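Local coordinates for conserved hypothetical protein (Methanosarcina mazei, PDB 2NR4) that is a flavoprotein that binds flavin mononucleotide, probably through a split-barrel-like domain, though its biochemical role is unknown, at residues N161-L164 with E165-H169. Sequence-based numbering, arbitrary orientation.
With FMN (flavin mononucleotide), chain C.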
loop_
_atom_site.group_PDB
_atom_site.type_symbol
_atom_site.label_atom_id
_atom_site.label_comp_id
_atom_site.label_asym_id
_atom_site.label_seq_id
_atom_site.Cartn_x
_atom_site.Cartn_y
_atom_site.Cartn_z
ATOM N N ASN A 161 -2.855 -2.885 4.721
ATOM C CA ASN A 161 -1.575 -3.547 4.926
ATOM C C ASN A 161 -1.682 -4.682 5.945
ATOM O O ASN A 161 -1.033 -5.715 5.806
ATOM C CB ASN A 161 -0.534 -2.513 5.375
ATOM C CG ASN A 161 -0.288 -1.438 4.333
ATOM O OD1 ASN A 161 -0.754 -1.501 3.190
ATOM N ND2 ASN A 161 0.460 -0.401 4.741
ATOM N N ALA A 162 -2.524 -4.489 6.967
ATOM C CA ALA A 162 -2.744 -5.509 7.999
ATOM C C ALA A 162 -3.445 -6.732 7.459
ATOM O O ALA A 162 -3.135 -7.881 7.878
ATOM C CB ALA A 162 -3.520 -4.942 9.143
ATOM N N VAL A 163 -4.352 -6.511 6.520
ATOM C CA VAL A 163 -5.030 -7.623 5.826
ATOM C C VAL A 163 -4.020 -8.464 5.046
ATOM O O VAL A 163 -4.050 -9.687 5.144
ATOM C CB VAL A 163 -6.138 -7.136 4.847
ATOM C CG1 VAL A 163 -6.668 -8.338 3.967
ATOM C CG2 VAL A 163 -7.291 -6.509 5.648
ATOM N N LEU A 164 -3.094 -7.808 4.335
ATOM C CA LEU A 164 -2.039 -8.485 3.591
ATOM C C LEU A 164 -1.195 -9.369 4.534
ATOM O O LEU A 164 -0.911 -10.544 4.236
ATOM C CB LEU A 164 -1.133 -7.434 2.955
ATOM C CG LEU A 164 -0.678 -7.632 1.536
ATOM C CD1 LEU A 164 -1.952 -7.828 0.659
ATOM C CD2 LEU A 164 0.128 -6.356 1.068
ATOM N N GLU A 165 -0.742 -8.787 5.648
ATOM C CA GLU A 165 0.049 -9.526 6.615
ATOM C C GLU A 165 -0.754 -10.674 7.192
ATOM O O GLU A 165 -0.235 -11.814 7.265
ATOM C CB GLU A 165 0.568 -8.602 7.744
ATOM C CG GLU A 165 1.554 -7.540 7.247
ATOM C CD GLU A 165 2.785 -8.121 6.555
ATOM O OE1 GLU A 165 3.375 -9.073 7.088
ATOM O OE2 GLU A 165 3.140 -7.661 5.449
ATOM N N ALA A 166 -2.001 -10.414 7.567
ATOM C CA ALA A 166 -2.856 -11.460 8.174
ATOM C C ALA A 166 -3.025 -12.647 7.241
ATOM O O ALA A 166 -3.090 -13.804 7.701
ATOM C CB ALA A 166 -4.228 -10.892 8.574
ATOM N N THR A 167 -3.138 -12.387 5.940
ATOM C CA THR A 167 -3.266 -13.471 4.949
ATOM C C THR A 167 -1.977 -14.311 4.918
ATOM O O THR A 167 -2.039 -15.533 4.901
ATOM C CB THR A 167 -3.632 -12.974 3.519
ATOM O OG1 THR A 167 -2.550 -12.186 2.978
ATOM C CG2 THR A 167 -4.869 -12.105 3.570
ATOM N N VAL A 168 -0.813 -13.670 5.014
ATOM C CA VAL A 168 0.450 -14.417 5.068
ATOM C C VAL A 168 0.456 -15.310 6.318
ATOM O O VAL A 168 0.640 -16.553 6.238
ATOM C CB VAL A 168 1.680 -13.469 4.996
ATOM C CG1 VAL A 168 3.019 -14.273 4.983
ATOM C CG2 VAL A 168 1.604 -12.657 3.739
ATOM N N HIS A 169 0.204 -14.717 7.472
ATOM C CA HIS A 169 0.211 -15.494 8.721
ATOM C C HIS A 169 -0.855 -16.590 8.781
ATOM O O HIS A 169 -0.595 -17.682 9.298
ATOM C CB HIS A 169 0.188 -14.562 9.929
ATOM C CG HIS A 169 1.383 -13.664 9.987
ATOM N ND1 HIS A 169 2.672 -14.130 9.829
ATOM C CD2 HIS A 169 1.487 -12.320 10.135
ATOM C CE1 HIS A 169 3.516 -13.119 9.909
ATOM N NE2 HIS A 169 2.825 -12.009 10.077
HETATM N N1 FMN C . 3.007 -18.161 -2.892
HETATM C C2 FMN C . 4.069 -18.384 -3.743
HETATM O O2 FMN C . 4.268 -19.529 -4.143
HETATM N N3 FMN C . 4.905 -17.350 -4.105
HETATM C C4 FMN C . 4.671 -16.067 -3.635
HETATM O O4 FMN C . 5.264 -15.107 -4.111
HETATM C C4A FMN C . 3.594 -15.832 -2.784
HETATM N N5 FMN C . 3.345 -14.560 -2.293
HETATM C C5A FMN C . 2.260 -14.320 -1.461
HETATM C C6 FMN C . 2.014 -13.024 -0.989
HETATM C C7 FMN C . 0.932 -12.772 -0.159
HETATM C C7M FMN C . 0.746 -11.381 0.380
HETATM C C8 FMN C . 0.095 -13.844 0.221
HETATM C C8M FMN C . -1.162 -13.614 0.971
HETATM C C9 FMN C . 0.338 -15.145 -0.241
HETATM C C9A FMN C . 1.426 -15.379 -1.101
HETATM N N10 FMN C . 1.689 -16.663 -1.582
HETATM C C10 FMN C . 2.765 -16.890 -2.415
HETATM C "C1'" FMN C . 0.900 -17.833 -1.075
HETATM C "C2'" FMN C . -0.177 -18.167 -2.100
HETATM O "O2'" FMN C . -0.905 -17.009 -2.412
HETATM C "C3'" FMN C . -1.131 -19.158 -1.477
HETATM O "O3'" FMN C . -0.412 -20.342 -1.176
HETATM C "C4'" FMN C . -2.326 -19.428 -2.389
HETATM O "O4'" FMN C . -3.251 -20.122 -1.590
HETATM C "C5'" FMN C . -1.943 -20.261 -3.620
HETATM O "O5'" FMN C . -3.100 -20.786 -4.238
HETATM P P FMN C . -3.116 -21.608 -5.638
HETATM O O1P FMN C . -3.019 -23.089 -5.237
HETATM O O2P FMN C . -1.854 -21.235 -6.450
HETATM O O3P FMN C . -4.465 -21.339 -6.309
HETATM O O HOH W 1 1.593 -5.437 4.509
#
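From N161 to V168 the main chain keeps unbroken alpha-helical i to i+4 bonding, the N-H groups of E165 to V168 reaching back to the carbonyls of N161 to L164, with A166 N to A162 O at 2.8 Å. On one flank the side chain of E165 folds back along the helix: chi1 (-65°) sets CG beside its own backbone N and 3.5 Å from N161 O, and the chi2 bend (-58°) swings the carboxylate to a water. That water lies 2.9 Å from both N161 O and E165 OE2 and can donate to either, though acceptors outnumber its protons. OE2 also forms a salt bridge with R158 of the second subunit, tying this buried acid to the dimer interface.

All of this belongs to helix 158-176, part of a small helical bundle packed beside the FMN-binding beta-barrel, and the flavin comes up to its L164, T167 and V168 face. V168 CG2 stands 3.7 Å from C7M, one of the methyls on the dimethylbenzene edge of the isoalloxazine; L164 CG comes to 4.2 Å from it. T167 adds its CB, 3.6 Å from the other methyl, C8M. Its CG2 turns instead along the helix toward V163, whose CG1 it meets at 4.2 Å, and both residues pack on V88 of helix 84-92. With chi1 66°, OG1 sits between the backbone N and carbonyl carbon and appears to donate to L164 O, already reached by V168 N; the bond is doubtful, as OG1 is modelled too close to C8M. A glycine in place of T167 would probably open a gap beside V163 CG1 and V88 and cost L164 O its second, less certain donor. Away from the flavin, A162 packs on Y188 of helix 179-195 and A166 on M204 of helix 198-210.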